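Local coordinates for probable adhesion protein (Pseudomonas aeruginosa PAO1, PDB 6R44) that probably captures zinc or related divalent metal ions in the periplasm and delivers them for uptake, as a solute-binding protein of the ZnuA type, at residues K221-E226 against S241-Y246. Numbering follows the deposited sequence.
Sequences KVIFSE and SGVKLY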
loop_
_atom_site.group_PDB
_atom_site.type_symbol
_atom_site.label_atom_id
_atom_site.label_comp_id
_atom_site.label_asym_id
_atom_site.label_seq_id
_atom_site.Cartn_x
_atom_site.Cartn_y
_atom_site.Cartn_z
ATOM N N LYS A 221 3.300 4.412 22.458
ATOM C CA LYS A 221 4.648 4.974 22.336
ATOM C C LYS A 221 4.931 5.731 21.027
ATOM O O LYS A 221 5.632 6.745 21.055
ATOM C CB LYS A 221 5.674 3.838 22.531
ATOM C CG LYS A 221 5.424 2.965 23.780
ATOM C CD LYS A 221 5.758 3.718 25.077
ATOM C CE LYS A 221 5.793 2.819 26.282
ATOM N NZ LYS A 221 6.297 3.549 27.471
ATOM N N VAL A 222 4.447 5.213 19.871
ATOM C CA VAL A 222 4.731 5.878 18.596
ATOM C C VAL A 222 3.486 6.047 17.728
ATOM O O VAL A 222 2.525 5.282 17.818
ATOM C CB VAL A 222 5.931 5.298 17.760
ATOM C CG1 VAL A 222 7.102 4.870 18.629
ATOM C CG2 VAL A 222 5.521 4.187 16.814
ATOM N N ILE A 223 3.525 7.086 16.891
ATOM C CA ILE A 223 2.513 7.330 15.885
ATOM C C ILE A 223 3.198 7.433 14.535
ATOM O O ILE A 223 4.195 8.159 14.382
ATOM C CB ILE A 223 1.488 8.473 16.169
ATOM C CG1 ILE A 223 0.574 8.740 14.971
ATOM C CG2 ILE A 223 2.159 9.755 16.622
ATOM C CD1 ILE A 223 -0.798 8.197 15.122
ATOM N N PHE A 224 2.682 6.656 13.578
ATOM C CA PHE A 224 3.107 6.683 12.188
ATOM C C PHE A 224 2.103 7.520 11.436
ATOM O O PHE A 224 0.948 7.106 11.256
ATOM C CB PHE A 224 3.226 5.279 11.580
ATOM C CG PHE A 224 4.322 4.450 12.179
ATOM C CD1 PHE A 224 5.656 4.770 11.961
ATOM C CD2 PHE A 224 4.024 3.325 12.946
ATOM C CE1 PHE A 224 6.677 3.992 12.512
ATOM C CE2 PHE A 224 5.045 2.535 13.484
ATOM C CZ PHE A 224 6.362 2.888 13.289
ATOM N N SER A 225 2.529 8.731 11.047
ATOM C CA SER A 225 1.698 9.662 10.294
ATOM C C SER A 225 1.954 9.503 8.792
ATOM O O SER A 225 2.794 8.699 8.388
ATOM C CB SER A 225 1.921 11.096 10.762
ATOM O OG SER A 225 3.247 11.502 10.480
ATOM N N GLU A 226 1.191 10.221 7.974
ATOM C CA GLU A 226 1.268 10.138 6.518
ATOM C C GLU A 226 2.283 11.107 5.886
ATOM O O GLU A 226 2.268 12.297 6.183
ATOM C CB GLU A 226 -0.149 10.379 5.939
ATOM C CG GLU A 226 -1.122 9.229 6.169
ATOM C CD GLU A 226 -0.656 7.945 5.509
ATOM O OE1 GLU A 226 -0.756 7.840 4.268
ATOM O OE2 GLU A 226 -0.151 7.058 6.230
ATOM N N SER A 241 -0.796 13.883 23.565
ATOM C CA SER A 241 -0.476 12.533 24.063
ATOM C C SER A 241 1.029 12.269 24.337
ATOM O O SER A 241 1.352 11.246 24.944
ATOM C CB SER A 241 -1.049 11.457 23.149
ATOM O OG SER A 241 -0.379 11.456 21.903
ATOM N N GLY A 242 1.913 13.165 23.890
ATOM C CA GLY A 242 3.360 13.057 24.100
ATOM C C GLY A 242 4.065 11.947 23.341
ATOM O O GLY A 242 5.258 11.693 23.548
ATOM N N VAL A 243 3.332 11.298 22.438
ATOM C CA VAL A 243 3.779 10.181 21.619
ATOM C C VAL A 243 4.907 10.615 20.624
ATOM O O VAL A 243 4.995 11.792 20.282
ATOM C CB VAL A 243 2.507 9.580 20.944
ATOM C CG1 VAL A 243 2.844 8.491 19.983
ATOM C CG2 VAL A 243 1.536 9.031 21.987
ATOM N N LYS A 244 5.811 9.687 20.233
ATOM C CA LYS A 244 6.885 9.987 19.278
ATOM C C LYS A 244 6.292 9.856 17.869
ATOM O O LYS A 244 5.536 8.925 17.599
ATOM C CB LYS A 244 8.072 9.027 19.447
ATOM C CG LYS A 244 9.271 9.619 20.167
ATOM C CD LYS A 244 10.358 8.561 20.348
ATOM C CE LYS A 244 11.530 9.040 21.173
ATOM N NZ LYS A 244 12.578 7.991 21.302
ATOM N N LEU A 245 6.632 10.792 16.987
ATOM C CA LEU A 245 6.127 10.858 15.626
ATOM C C LEU A 245 7.129 10.401 14.554
ATOM O O LEU A 245 8.292 10.813 14.565
ATOM C CB LEU A 245 5.665 12.298 15.385
ATOM C CG LEU A 245 4.856 12.603 14.141
ATOM C CD1 LEU A 245 3.584 11.771 14.096
ATOM C CD2 LEU A 245 4.480 14.073 14.120
ATOM N N TYR A 246 6.678 9.495 13.667
ATOM C CA TYR A 246 7.421 8.956 12.526
ATOM C C TYR A 246 6.451 8.987 11.374
ATOM O O TYR A 246 5.243 8.961 11.593
ATOM C CB TYR A 246 7.878 7.506 12.754
ATOM C CG TYR A 246 8.817 7.347 13.924
ATOM C CD1 TYR A 246 8.326 7.213 15.226
ATOM C CD2 TYR A 246 10.197 7.423 13.750
ATOM C CE1 TYR A 246 9.187 7.156 16.321
ATOM C CE2 TYR A 246 11.071 7.356 14.842
ATOM C CZ TYR A 246 10.556 7.213 16.120
ATOM O OH TYR A 246 11.393 7.098 17.181
#
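Strands 222-226 and 244-248, joined through helix 234-241 in a beta-alpha-beta unit, pair in parallel at one margin of a four-stranded sheet, with V222 beside K244, I223 beside L245 and F224 beside Y246. I223 faces the second strand with both backbone polar groups: its N donates to K244 O (2.8 Å) and its O accepts from Y246 N (2.9 Å). K244 N donates to K221 O (3.1 Å) and S225 N to Y246 O (2.8 Å), and the pairing goes on beyond these residues with S225 bonded to L248. On one face, the CB of Y246 packs against CD1 of the F224 ring at 3.6 Å. With CG anti to its own carbonyl carbon (chi1 -62°), the Y246 ring is directed back along the strand to V222, the two side chains meeting at a slant, CE1 to CG1 at 3.9 Å. On the other face, I223 and L245 lie side by side, and CG2 of I223 sits between L245 CD1 (3.5 Å) and V243 CG1 (3.7 Å). S225 OG makes a weak bond to Y246 O, but its stronger partner is S247 OG. Helix 260-278 packs on the F224 and Y246 face, where the hydroxyl of Y246 is hydrogen-bonded to E278 OE1; helix 234-241 touches L245 and S225 on the other, and strand 173-175, which runs on to the metal ligand H177, flanks 222-226 on the side away from 244-248.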